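Local atomic coordinates of N-acetyltransferase (Trypanosoma brucei, PDB entry 3I3G), a protein that probably catalyses transfer of the acetyl group from acetyl-CoA to D-glucosamine 6-phosphate, a step on the route to UDP-N-acetylglucosamine. Residues S33-L38 and T42-L47; D57-A62 and S80-I85; L113-I118 and E146-R151; I134-E139 and E154-L159. All coordinates share one frame; numbering follows the deposited sequence. Where two conformers were deposited one is given.

Contact 1 (S33-L38 and T42-L47); sequences SHLELL and TEAPPL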
loop_
_atom_site.group_PDB
_atom_site.type_symbol
_atom_site.label_atom_id
_atom_site.label_comp_id
_atom_site.label_asym_id
_atom_site.label_seq_id
_atom_site.Cartn_x
_atom_site.Cartn_y
_atom_site.Cartn_z
ATOM N N SER A 33 6.132 -3.583 -23.135
ATOM C CA SER A 33 4.744 -3.886 -23.467
ATOM C C SER A 33 3.847 -3.625 -22.263
ATOM O O SER A 33 2.699 -3.202 -22.403
ATOM C CB SER A 33 4.608 -5.340 -23.920
ATOM O OG SER A 33 3.276 -5.629 -24.302
ATOM N N HIS A 34 4.389 -3.880 -21.077
ATOM C CA HIS A 34 3.668 -3.673 -19.829
ATOM C C HIS A 34 3.347 -2.194 -19.620
ATOM O O HIS A 34 2.238 -1.841 -19.214
ATOM C CB HIS A 34 4.495 -4.217 -18.661
ATOM C CG HIS A 34 3.788 -4.172 -17.342
ATOM N ND1 HIS A 34 4.188 -3.350 -16.311
ATOM C CD2 HIS A 34 2.710 -4.852 -16.885
ATOM C CE1 HIS A 34 3.386 -3.524 -15.276
ATOM N NE2 HIS A 34 2.481 -4.429 -15.597
ATOM N N LEU A 35 4.319 -1.332 -19.904
ATOM C CA LEU A 35 4.129 0.107 -19.754
ATOM C C LEU A 35 3.019 0.603 -20.674
ATOM O O LEU A 35 2.225 1.468 -20.302
ATOM C CB LEU A 35 5.429 0.858 -20.052
ATOM C CG LEU A 35 5.353 2.386 -20.011
ATOM C CD1 LEU A 35 4.862 2.865 -18.654
ATOM C CD2 LEU A 35 6.703 3.001 -20.342
ATOM N N GLU A 36 2.974 0.048 -21.880
ATOM C CA GLU A 36 1.948 0.404 -22.852
ATOM C C GLU A 36 0.563 0.066 -22.310
ATOM O O GLU A 36 -0.374 0.859 -22.421
ATOM C CB GLU A 36 2.200 -0.327 -24.172
ATOM C CG GLU A 36 1.258 0.061 -25.297
ATOM C CD GLU A 36 1.706 -0.491 -26.635
ATOM O OE1 GLU A 36 0.947 -0.363 -27.617
ATOM O OE2 GLU A 36 2.820 -1.051 -26.703
ATOM N N LEU A 37 0.442 -1.117 -21.716
ATOM C CA LEU A 37 -0.809 -1.541 -21.101
ATOM C C LEU A 37 -1.235 -0.568 -20.007
ATOM O O LEU A 37 -2.388 -0.135 -19.962
ATOM C CB LEU A 37 -0.666 -2.949 -20.518
ATOM C CG LEU A 37 -1.866 -3.495 -19.738
ATOM C CD1 LEU A 37 -3.051 -3.720 -20.662
ATOM C CD2 LEU A 37 -1.496 -4.783 -19.027
ATOM N N LEU A 38 -0.302 -0.227 -19.125
ATOM C CA LEU A 38 -0.596 0.676 -18.016
ATOM C C LEU A 38 -1.105 2.025 -18.516
ATOM O O LEU A 38 -1.751 2.766 -17.776
ATOM C CB LEU A 38 0.635 0.860 -17.125
ATOM C CG LEU A 38 1.092 -0.376 -16.345
ATOM C CD1 LEU A 38 2.411 -0.112 -15.630
ATOM C CD2 LEU A 38 0.026 -0.816 -15.357
ATOM N N THR A 42 -3.603 4.934 -16.443
ATOM C CA THR A 42 -3.202 6.276 -16.046
ATOM C C THR A 42 -2.079 6.812 -16.924
ATOM O O THR A 42 -1.620 6.139 -17.849
ATOM C CB THR A 42 -2.754 6.310 -14.570
ATOM O OG1 THR A 42 -2.576 7.669 -14.150
ATOM C CG2 THR A 42 -1.450 5.552 -14.387
ATOM N N GLU A 43 -1.650 8.032 -16.630
ATOM C CA GLU A 43 -0.570 8.675 -17.360
ATOM C C GLU A 43 0.675 7.791 -17.351
ATOM O O GLU A 43 1.181 7.434 -16.287
ATOM C CB GLU A 43 -0.264 10.032 -16.728
ATOM C CG GLU A 43 0.562 10.962 -17.586
ATOM C CD GLU A 43 0.671 12.349 -16.986
ATOM O OE1 GLU A 43 -0.124 12.673 -16.078
ATOM O OE2 GLU A 43 1.553 13.115 -17.424
ATOM N N ALA A 44 1.164 7.435 -18.536
ATOM C CA ALA A 44 2.320 6.549 -18.649
ATOM C C ALA A 44 3.268 6.967 -19.770
ATOM O O ALA A 44 3.409 6.256 -20.765
ATOM C CB ALA A 44 1.866 5.106 -18.848
ATOM N N PRO A 45 3.925 8.124 -19.606
ATOM C CA PRO A 45 4.883 8.625 -20.590
ATOM C C PRO A 45 6.005 7.624 -20.840
ATOM O O PRO A 45 6.286 6.785 -19.983
ATOM C CB PRO A 45 5.439 9.895 -19.932
ATOM C CG PRO A 45 5.085 9.782 -18.485
ATOM C CD PRO A 45 3.801 9.024 -18.449
ATOM N N PRO A 46 6.648 7.714 -22.012
ATOM C CA PRO A 46 7.683 6.772 -22.425
ATOM C C PRO A 46 8.844 6.678 -21.438
ATOM O O PRO A 46 9.238 7.678 -20.836
ATOM C CB PRO A 46 8.175 7.352 -23.755
ATOM C CG PRO A 46 7.035 8.162 -24.261
ATOM C CD PRO A 46 6.393 8.740 -23.038
ATOM N N LEU A 47 9.377 5.471 -21.285
ATOM C CA LEU A 47 10.574 5.240 -20.490
ATOM C C LEU A 47 11.503 4.306 -21.253
ATOM O O LEU A 47 11.047 3.427 -21.982
ATOM C CB LEU A 47 10.214 4.630 -19.134
ATOM C CG LEU A 47 9.473 5.528 -18.140
ATOM C CD1 LEU A 47 8.966 4.714 -16.958
ATOM C CD2 LEU A 47 10.366 6.667 -17.669
HETATM O O HOH W 1 2.160 3.765 -21.834
#

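Contact 2 (D57-A62 and S80-I85); sequences DMRRRA and SASLMI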
loop_
_atom_site.group_PDB
_atom_site.type_symbol
_atom_site.label_atom_id
_atom_site.label_comp_id
_atom_site.label_asym_id
_atom_site.label_seq_id
_atom_site.Cartn_x
_atom_site.Cartn_y
_atom_site.Cartn_z
ATOM N N ASP A 57 13.336 -3.295 -10.689
ATOM C CA ASP A 57 14.234 -3.665 -9.602
ATOM C C ASP A 57 13.781 -3.095 -8.267
ATOM O O ASP A 57 13.697 -3.815 -7.272
ATOM C CB ASP A 57 15.658 -3.203 -9.894
ATOM C CG ASP A 57 16.573 -4.347 -10.249
ATOM O OD1 ASP A 57 16.416 -4.917 -11.348
ATOM O OD2 ASP A 57 17.448 -4.679 -9.421
ATOM N N MET A 58 13.486 -1.829 -8.269
ATOM C CA MET A 58 13.088 -1.144 -7.069
ATOM C C MET A 58 11.812 -1.807 -6.539
ATOM O O MET A 58 11.686 -2.015 -5.381
ATOM C CB MET A 58 12.899 0.315 -7.323
ATOM C CG MET A 58 14.123 1.044 -7.708
ATOM S SD MET A 58 15.307 1.163 -6.359
ATOM C CE MET A 58 16.092 -0.336 -6.442
ATOM N N ARG A 59 10.901 -2.150 -7.424
ATOM C CA ARG A 59 9.631 -2.763 -7.050
ATOM C C ARG A 59 9.826 -4.139 -6.415
ATOM O O ARG A 59 9.186 -4.460 -5.413
ATOM C CB ARG A 59 8.686 -2.839 -8.254
ATOM C CG ARG A 59 8.112 -1.487 -8.661
ATOM C CD ARG A 59 7.364 -1.552 -9.987
ATOM N NE ARG A 59 6.196 -2.427 -9.929
ATOM C CZ ARG A 59 4.996 -2.050 -9.498
ATOM N NH1 ARG A 59 3.992 -2.916 -9.486
ATOM N NH2 ARG A 59 4.797 -0.809 -9.075
ATOM N N ARG A 60 10.712 -4.946 -6.990
ATOM C CA ARG A 60 11.028 -6.246 -6.404
ATOM C C ARG A 60 11.647 -6.073 -5.023
ATOM O O ARG A 60 11.385 -6.858 -4.111
ATOM C CB ARG A 60 11.972 -7.045 -7.305
ATOM C CG ARG A 60 11.287 -7.733 -8.473
ATOM C CD ARG A 60 12.214 -8.751 -9.125
ATOM N NE ARG A 60 13.515 -8.173 -9.447
ATOM C CZ ARG A 60 13.779 -7.510 -10.567
ATOM N NH1 ARG A 60 12.829 -7.344 -11.475
ATOM N NH2 ARG A 60 14.991 -7.014 -10.777
ATOM N N ARG A 61 12.471 -5.039 -4.879
ATOM C CA ARG A 61 13.101 -4.723 -3.602
ATOM C C ARG A 61 12.054 -4.398 -2.544
ATOM O O ARG A 61 12.257 -4.650 -1.356
ATOM C CB ARG A 61 14.058 -3.540 -3.760
ATOM C CG ARG A 61 15.317 -3.861 -4.544
ATOM C CD ARG A 61 16.123 -4.937 -3.843
ATOM N NE ARG A 61 17.474 -5.053 -4.379
ATOM C CZ ARG A 61 18.415 -5.835 -3.861
ATOM N NH1 ARG A 61 18.150 -6.572 -2.792
ATOM N NH2 ARG A 61 19.621 -5.882 -4.410
ATOM N N ALA A 62 10.936 -3.833 -2.987
ATOM C CA ALA A 62 9.844 -3.479 -2.090
ATOM C C ALA A 62 8.936 -4.678 -1.832
ATOM O O ALA A 62 7.922 -4.564 -1.143
ATOM C CB ALA A 62 9.047 -2.316 -2.660
ATOM N N SER A 80 -2.615 -6.961 -16.187
ATOM C CA SER A 80 -1.666 -6.835 -15.090
ATOM C C SER A 80 -2.341 -6.487 -13.769
ATOM O O SER A 80 -3.352 -5.783 -13.738
ATOM C CB SER A 80 -0.603 -5.784 -15.416
ATOM O OG SER A 80 0.354 -5.690 -14.373
ATOM N N ALA A 81 -1.764 -6.987 -12.683
ATOM C CA ALA A 81 -2.207 -6.658 -11.334
ATOM C C ALA A 81 -1.044 -6.891 -10.379
ATOM O O ALA A 81 -0.342 -7.895 -10.484
ATOM C CB ALA A 81 -3.401 -7.509 -10.942
ATOM N N SER A 82 -0.836 -5.961 -9.453
ATOM C CA SER A 82 0.302 -6.047 -8.541
ATOM C C SER A 82 -0.134 -6.275 -7.098
ATOM O O SER A 82 -1.222 -5.866 -6.694
ATOM C CB SER A 82 1.170 -4.791 -8.643
ATOM O OG SER A 82 1.777 -4.697 -9.921
ATOM N N LEU A 83 0.728 -6.930 -6.327
ATOM C CA LEU A 83 0.421 -7.264 -4.942
ATOM C C LEU A 83 1.551 -6.859 -4.002
ATOM O O LEU A 83 2.714 -7.195 -4.227
ATOM C CB LEU A 83 0.145 -8.763 -4.804
ATOM C CG LEU A 83 -0.140 -9.263 -3.387
ATOM C CD1 LEU A 83 -1.405 -8.622 -2.841
ATOM C CD2 LEU A 83 -0.248 -10.783 -3.356
ATOM N N MET A 84 1.197 -6.133 -2.948
ATOM C CA MET A 84 2.156 -5.745 -1.923
ATOM C C MET A 84 1.713 -6.326 -0.588
ATOM O O MET A 84 0.686 -5.929 -0.043
ATOM C CB MET A 84 2.247 -4.222 -1.824
ATOM C CG MET A 84 2.526 -3.523 -3.144
ATOM S SD MET A 84 2.622 -1.730 -2.973
ATOM C CE MET A 84 1.055 -1.377 -2.181
ATOM N N ILE A 85 2.482 -7.277 -0.070
ATOM C CA ILE A 85 2.146 -7.908 1.201
ATOM C C ILE A 85 2.844 -7.209 2.364
ATOM O O ILE A 85 4.070 -7.222 2.467
ATOM C CB ILE A 85 2.480 -9.409 1.199
ATOM C CG1 ILE A 85 1.635 -10.133 0.149
ATOM C CG2 ILE A 85 2.243 -10.004 2.578
ATOM C CD1 ILE A 85 1.840 -11.635 0.117
#

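Contact 3 (L113-I118 and E146-R151); sequences LGKALI and EKLGFR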
loop_
_atom_site.group_PDB
_atom_site.type_symbol
_atom_site.label_atom_id
_atom_site.label_comp_id
_atom_site.label_asym_id
_atom_site.label_seq_id
_atom_site.Cartn_x
_atom_site.Cartn_y
_atom_site.Cartn_z
ATOM N N LEU A 113 -10.171 -11.574 -17.713
ATOM C CA LEU A 113 -8.822 -11.501 -17.177
ATOM C C LEU A 113 -8.783 -10.813 -15.811
ATOM O O LEU A 113 -8.019 -11.169 -14.987
ATOM C CB LEU A 113 -7.872 -10.794 -18.121
ATOM C CG LEU A 113 -7.796 -11.303 -19.565
ATOM C CD1 LEU A 113 -6.672 -10.711 -20.288
ATOM C CD2 LEU A 113 -7.793 -12.723 -19.606
ATOM N N GLY A 114 -9.621 -9.811 -15.638
ATOM C CA GLY A 114 -9.664 -9.091 -14.370
ATOM C C GLY A 114 -9.922 -10.024 -13.204
ATOM O O GLY A 114 -9.178 -10.031 -12.221
ATOM N N LYS A 115 -10.984 -10.815 -13.314
ATOM C CA LYS A 115 -11.333 -11.780 -12.277
ATOM C C LYS A 115 -10.176 -12.734 -11.995
ATOM O O LYS A 115 -9.826 -12.977 -10.840
ATOM C CB LYS A 115 -12.577 -12.571 -12.686
ATOM C CG LYS A 115 -12.934 -13.712 -11.746
ATOM C CD LYS A 115 -14.272 -14.331 -12.125
ATOM C CE LYS A 115 -14.614 -15.512 -11.232
ATOM N NZ LYS A 115 -15.332 -15.091 -9.998
ATOM N N ALA A 116 -9.586 -13.273 -13.057
ATOM C CA ALA A 116 -8.487 -14.224 -12.920
ATOM C C ALA A 116 -7.307 -13.606 -12.174
ATOM O O ALA A 116 -6.735 -14.223 -11.277
ATOM C CB ALA A 116 -8.051 -14.730 -14.287
ATOM N N LEU A 117 -6.946 -12.386 -12.555
ATOM C CA LEU A 117 -5.838 -11.681 -11.916
ATOM C C LEU A 117 -6.095 -11.462 -10.428
ATOM O O LEU A 117 -5.252 -11.783 -9.590
ATOM C CB LEU A 117 -5.583 -10.341 -12.612
ATOM C CG LEU A 117 -4.866 -10.411 -13.963
ATOM C CD1 LEU A 117 -4.976 -9.089 -14.709
ATOM C CD2 LEU A 117 -3.412 -10.805 -13.773
ATOM N N ILE A 118 -7.263 -10.916 -10.103
ATOM C CA ILE A 118 -7.614 -10.637 -8.713
ATOM C C ILE A 118 -7.625 -11.906 -7.862
ATOM O O ILE A 118 -7.052 -11.939 -6.774
ATOM C CB ILE A 118 -8.977 -9.930 -8.603
ATOM C CG1 ILE A 118 -8.934 -8.580 -9.322
ATOM C CG2 ILE A 118 -9.365 -9.749 -7.145
ATOM C CD1 ILE A 118 -7.883 -7.626 -8.782
ATOM N N GLU A 146 -17.179 -5.490 -6.437
ATOM C CA GLU A 146 -18.265 -5.953 -5.580
ATOM C C GLU A 146 -18.783 -7.318 -6.025
ATOM O O GLU A 146 -19.241 -8.114 -5.206
ATOM C CB GLU A 146 -19.399 -4.923 -5.524
ATOM C CG GLU A 146 -19.997 -4.556 -6.870
ATOM C CD GLU A 146 -20.983 -3.406 -6.771
ATOM O OE1 GLU A 146 -22.007 -3.431 -7.486
ATOM O OE2 GLU A 146 -20.738 -2.477 -5.971
ATOM N N LYS A 147 -18.702 -7.594 -7.323
ATOM C CA LYS A 147 -19.139 -8.887 -7.838
ATOM C C LYS A 147 -18.141 -9.985 -7.485
ATOM O O LYS A 147 -18.501 -11.156 -7.388
ATOM C CB LYS A 147 -19.359 -8.840 -9.352
ATOM C CG LYS A 147 -19.841 -10.165 -9.929
ATOM C CD LYS A 147 -20.230 -10.048 -11.392
ATOM C CE LYS A 147 -20.791 -11.368 -11.903
ATOM N NZ LYS A 147 -21.216 -11.292 -13.328
ATOM N N LEU A 148 -16.883 -9.597 -7.290
ATOM C CA LEU A 148 -15.840 -10.548 -6.924
ATOM C C LEU A 148 -15.922 -10.923 -5.448
ATOM O O LEU A 148 -15.259 -11.858 -5.000
ATOM C CB LEU A 148 -14.455 -9.982 -7.245
ATOM C CG LEU A 148 -14.143 -9.719 -8.720
ATOM C CD1 LEU A 148 -12.720 -9.208 -8.879
ATOM C CD2 LEU A 148 -14.360 -10.975 -9.550
ATOM N N GLY A 149 -16.735 -10.192 -4.694
ATOM C CA GLY A 149 -16.900 -10.466 -3.272
ATOM C C GLY A 149 -16.334 -9.372 -2.389
ATOM O O GLY A 149 -16.500 -9.400 -1.170
ATOM N N PHE A 150 -15.656 -8.409 -3.003
ATOM C CA PHE A 150 -15.142 -7.260 -2.270
ATOM C C PHE A 150 -16.292 -6.354 -1.861
ATOM O O PHE A 150 -17.302 -6.264 -2.560
ATOM C CB PHE A 150 -14.148 -6.472 -3.122
ATOM C CG PHE A 150 -12.805 -7.131 -3.259
ATOM C CD1 PHE A 150 -11.718 -6.673 -2.535
ATOM C CD2 PHE A 150 -12.629 -8.206 -4.112
ATOM C CE1 PHE A 150 -10.479 -7.274 -2.659
ATOM C CE2 PHE A 150 -11.394 -8.812 -4.241
ATOM C CZ PHE A 150 -10.318 -8.346 -3.513
ATOM N N ARG A 151 -16.141 -5.681 -0.729
ATOM C CA ARG A 151 -17.160 -4.750 -0.271
ATOM C C ARG A 151 -16.565 -3.367 -0.064
ATOM O O ARG A 151 -15.402 -3.230 0.318
ATOM C CB ARG A 151 -17.804 -5.247 1.021
ATOM C CG ARG A 151 -16.861 -5.264 2.200
ATOM C CD ARG A 151 -17.525 -5.863 3.420
ATOM N NE ARG A 151 -16.661 -5.766 4.590
ATOM C CZ ARG A 151 -15.615 -6.556 4.807
ATOM N NH1 ARG A 151 -15.303 -7.499 3.928
ATOM N NH2 ARG A 151 -14.883 -6.399 5.898
#

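Contact 4 (I134-E139 and E154-L159); sequences ILDSSE and ERQMRL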
loop_
_atom_site.group_PDB
_atom_site.type_symbol
_atom_site.label_atom_id
_atom_site.label_comp_id
_atom_site.label_asym_id
_atom_site.label_seq_id
_atom_site.Cartn_x
_atom_site.Cartn_y
_atom_site.Cartn_z
ATOM N N ILE A 134 -6.931 -5.625 0.415
ATOM C CA ILE A 134 -7.540 -4.325 0.170
ATOM C C ILE A 134 -7.001 -3.683 -1.101
ATOM O O ILE A 134 -5.889 -3.978 -1.538
ATOM C CB ILE A 134 -7.324 -3.361 1.351
ATOM C CG1 ILE A 134 -5.831 -3.198 1.642
ATOM C CG2 ILE A 134 -8.064 -3.859 2.584
ATOM C CD1 ILE A 134 -5.527 -2.188 2.728
ATOM N N LEU A 135 -7.806 -2.805 -1.688
ATOM C CA LEU A 135 -7.423 -2.094 -2.895
ATOM C C LEU A 135 -8.287 -0.849 -3.050
ATOM O O LEU A 135 -9.355 -0.747 -2.447
ATOM C CB LEU A 135 -7.562 -3.003 -4.118
ATOM C CG LEU A 135 -8.944 -3.607 -4.380
ATOM C CD1 LEU A 135 -9.867 -2.579 -5.015
ATOM C CD2 LEU A 135 -8.830 -4.832 -5.265
ATOM N N ASP A 136 -7.816 0.103 -3.847
ATOM C CA ASP A 136 -8.575 1.319 -4.104
ATOM C C ASP A 136 -9.208 1.259 -5.485
ATOM O O ASP A 136 -8.525 1.032 -6.482
ATOM C CB ASP A 136 -7.680 2.552 -3.979
ATOM C CG ASP A 136 -7.221 2.794 -2.557
ATOM O OD1 ASP A 136 -7.997 2.500 -1.622
ATOM O OD2 ASP A 136 -6.086 3.281 -2.373
ATOM N N SER A 137 -10.519 1.464 -5.539
ATOM C CA SER A 137 -11.246 1.362 -6.795
ATOM C C SER A 137 -11.875 2.683 -7.206
ATOM O O SER A 137 -12.393 3.423 -6.372
ATOM C CB SER A 137 -12.331 0.289 -6.694
ATOM O OG SER A 137 -13.185 0.327 -7.823
ATOM N N SER A 138 -11.821 2.971 -8.501
ATOM C CA SER A 138 -12.548 4.099 -9.053
ATOM C C SER A 138 -14.032 3.770 -8.988
ATOM O O SER A 138 -14.407 2.629 -8.718
ATOM C CB SER A 138 -12.131 4.348 -10.502
ATOM O OG SER A 138 -12.425 3.225 -11.313
ATOM N N GLU A 139 -14.877 4.765 -9.229
ATOM C CA GLU A 139 -16.313 4.534 -9.226
ATOM C C GLU A 139 -16.691 3.594 -10.366
ATOM O O GLU A 139 -17.621 2.799 -10.249
ATOM C CB GLU A 139 -17.074 5.854 -9.355
ATOM C CG GLU A 139 -18.567 5.725 -9.112
ATOM C CD GLU A 139 -19.285 7.058 -9.180
ATOM O OE1 GLU A 139 -18.725 8.006 -9.767
ATOM O OE2 GLU A 139 -20.409 7.155 -8.647
ATOM N N GLU A 154 -13.458 1.857 3.611
ATOM C CA GLU A 154 -13.062 3.235 3.880
ATOM C C GLU A 154 -12.795 4.016 2.598
ATOM O O GLU A 154 -12.731 3.443 1.510
ATOM C CB GLU A 154 -11.844 3.272 4.802
ATOM C CG GLU A 154 -12.104 2.650 6.161
ATOM C CD GLU A 154 -10.988 2.911 7.146
ATOM O OE1 GLU A 154 -9.822 3.020 6.711
ATOM O OE2 GLU A 154 -11.279 3.007 8.357
ATOM N N ARG A 155 -12.646 5.329 2.735
ATOM C CA ARG A 155 -12.445 6.205 1.589
ATOM C C ARG A 155 -10.974 6.558 1.412
ATOM O O ARG A 155 -10.270 6.832 2.385
ATOM C CB ARG A 155 -13.266 7.484 1.753
ATOM C CG ARG A 155 -13.222 8.408 0.549
ATOM C CD ARG A 155 -13.884 7.763 -0.654
ATOM N NE ARG A 155 -13.955 8.674 -1.792
ATOM C CZ ARG A 155 -14.927 9.562 -1.974
ATOM N NH1 ARG A 155 -14.916 10.353 -3.037
ATOM N NH2 ARG A 155 -15.910 9.658 -1.091
ATOM N N GLN A 156 -10.512 6.558 0.165
ATOM C CA GLN A 156 -9.136 6.931 -0.130
ATOM C C GLN A 156 -8.974 8.444 -0.147
ATOM O O GLN A 156 -9.661 9.143 -0.893
ATOM C CB GLN A 156 -8.690 6.359 -1.476
ATOM C CG GLN A 156 -7.222 6.622 -1.788
ATOM C CD GLN A 156 -6.913 6.542 -3.268
ATOM O OE1 GLN A 156 -7.454 7.304 -4.071
ATOM N NE2 GLN A 156 -6.027 5.624 -3.638
ATOM N N MET A 157 -8.063 8.945 0.682
ATOM C CA MET A 157 -7.734 10.363 0.693
ATOM C C MET A 157 -6.420 10.580 -0.048
ATOM O O MET A 157 -5.459 9.833 0.145
ATOM C CB MET A 157 -7.633 10.882 2.128
ATOM C CG MET A 157 -8.879 10.630 2.963
ATOM S SD MET A 157 -10.362 11.355 2.237
ATOM C CE MET A 157 -9.989 13.101 2.382
ATOM N N ARG A 158 -6.383 11.601 -0.899
ATOM C CA ARG A 158 -5.227 11.830 -1.759
ATOM C C ARG A 158 -4.666 13.243 -1.652
ATOM O O ARG A 158 -5.412 14.223 -1.650
ATOM C CB ARG A 158 -5.582 11.523 -3.216
ATOM C CG ARG A 158 -4.511 11.928 -4.211
ATOM C CD ARG A 158 -4.867 11.473 -5.616
ATOM N NE ARG A 158 -3.877 11.906 -6.597
ATOM C CZ ARG A 158 -3.835 11.478 -7.854
ATOM N NH1 ARG A 158 -2.901 11.926 -8.679
ATOM N NH2 ARG A 158 -4.728 10.598 -8.284
ATOM N N LEU A 159 -3.343 13.336 -1.568
ATOM C CA LEU A 159 -2.656 14.621 -1.545
ATOM C C LEU A 159 -1.594 14.663 -2.636
ATOM O O LEU A 159 -0.637 13.892 -2.608
ATOM C CB LEU A 159 -2.008 14.861 -0.179
ATOM C CG LEU A 159 -1.146 16.121 -0.055
ATOM C CD1 LEU A 159 -1.980 17.369 -0.287
ATOM C CD2 LEU A 159 -0.462 16.182 1.300
#

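Contact 1 (S33-L38 and T42-L47)
Leu35 reaches out from helix 31-38 over the loop that follows it, and its two methyls touch different parts of that loop. This is the link between the first two helices of a GNAT fold, where segment 42-47 runs back alongside the helix before helix 49-61 begins. The Leu35 chain leaves with CG anti to the backbone N (chi1 177°), spreading its fork across the loop. Leu35 CD1 rests 3.7 Å from Ala44 CB, and Leu35 CD2 lies 3.8 Å from Leu47 N and 4.1 Å from Leu47 CB, so a branched side chain suits this place. Ala44 is small enough for its backbone to come close to the helix; its CB also lies 4.3 Å from Leu38 C. Leu38 meets the loop mainly through its backbone C and O, while its CG lies over one face of the His34 ring. Phe89 of the second subunit packs on Leu47, and Leu52 touches both Leu35 and Leu47. A water donates to Leu35 O (2.8 Å) and Ala44 O (3.0 Å), and Thr42 N gives its hydrogen to Leu38 O at 3.1 Å, a nearly straight bond with an N-H...O angle of 164°.

Contact 2 (D57-A62 and S80-I85)
Arg59 lays the NH1 end of its guanidinium against Ser82, whose CB sits at the edge of that flat group and in its plane, 3.5 Å from NH1. Ser82 OG is closer still, 2.9 Å from Arg59 NH1 and near the same plane, yet the angle is too poor for a hydrogen bond, so the two polar atoms are neighbours without being partners. Each residue has partners outside the pair: Ser82 OG is hydrogen-bonded to Thr66 OG1, Arg59 NH2 to Pro87 O of the second subunit, and Arg59 NH1 makes a weak bond to Thr66 OG1. These partners of the buried arginine are uncharged oxygens, one of them on the second subunit. Its long chain suits the task, because CB does not point at the strand; the bend at chi3 (63°) swings the guanidinium round to it. The fold here is the layered core of a GNAT enzyme, in which helix 49-61 lies beside one face of the central sheet and helix 113-127 covers the other. Alternation along strand 76-86 sorts the residues accordingly: Ser82 points its CB toward the arginine, while Leu83 turns away and packs on Ile124 of helix 113-127. A small hydroxyl side chain at Ser82 allows the guanidinium to come close to the strand. The next helix residue, Arg60, bends back toward Asp57, and Arg60 NH2 forms a salt bridge of 2.6 Å with Asp57 OD1.

Contact 3 (L113-I118 and E146-R151)
The Phe150 ring receives a methyl of Ile118, which approaches it obliquely: Ile118 CG2 is 3.7 Å from Phe150 CE2 and 4.0 Å from CZ. Tyr145 of the same chain and Leu159 of the second subunit also pack on this buried ring. In the GNAT fold, helix 113-127 follows the glycine-rich loop that in this family typically holds the pyrophosphate of acetyl-CoA, and the contact joins its first turns to the end of helix 142-147. There Leu148 carries most of the contact, its side chain crossing that of Ile118 at about a right angle. Leu148 CD1 meets Ile118 CG2 at 3.8 Å and Ile118 CG1 at 3.9 Å. The beta-branched isoleucine suits two neighbours: CG2, anti to the backbone N, touches both Phe150 and Leu148, while CB and CG1, the latter beside N (chi1 -62°), add contacts to Leu148 CD1. No hydrogen bond crosses the contact; it is apolar packing throughout. Gly149 closes helix 142-147 in a Schellman motif with positive phi (112°), where a CB would be jammed against the carbonyl O of Leu148, and the reversal brings Leu148 and Phe150 to the same partner. Gly149 N makes a weak bond of 3.3 Å to Glu146 O. On the exposed side Lys115 contributes only the aliphatic part of its chain, with CB 3.9 Å and CG 3.8 Å from Leu148 CD2.

Contact 4 (I134-E139 and E154-L159)
Gln156 and Asp136 meet through their side chains alone, an amide donating to a carboxylate: Gln156 NE2 gives a hydrogen to Asp136 OD2 at 2.7 Å. The bond is short but bent, with an N-H...O angle of 131°. NE2 stands above the carboxylate plane, and the oxygen is itself tilted from the plane of the amide. The carboxylate and amide planes are 72° apart, and the side chains cross at about a right angle. Gln156 sends CG anti to its own N (chi1 -175°) and continues extended, which carries the amide past the carboxylate; Gln156 CG passes 3.6 Å from Asp136 OD2 and Gln156 CB 3.9 Å from Asp136 OD1. On the shorter aspartate chain, Asp136 CB lies 3.5 Å from Gln156 NE2. These strands do not pair with one another here. As in GNA1 enzymes, whose C-terminal strands are exchanged between subunits, the chain turns a corner at Glu154 and both segments pair antiparallel with strands of the second subunit, extending the sheet across the interface. A glutamine fits such a junction because its amide faces two ways: NE2 holds the aspartate, while Gln156 OE1 accepts a hydrogen bond from Glu154 N of the second subunit.

Contact 1 comes first from the N terminus, closing a loop of three residues after helix 31-38. Contact 2 follows in series, spanning 17 residues that include strand 65-71 and joining helix 49-61 to strand 76-86. The two touch where His34 NE2 probably bonds Ser80 OG, so both early helices are tied to the same strand. On the far face of that strand, Leu117 of contact 3 packs on Ala81 of contact 2. Contacts 3 and 4 cross along the chain: segment 134-139 falls inside the span of contact 3, and segment 154-159 beyond it. They meet where Phe150 touches Leu135. All four contacts touch the second subunit.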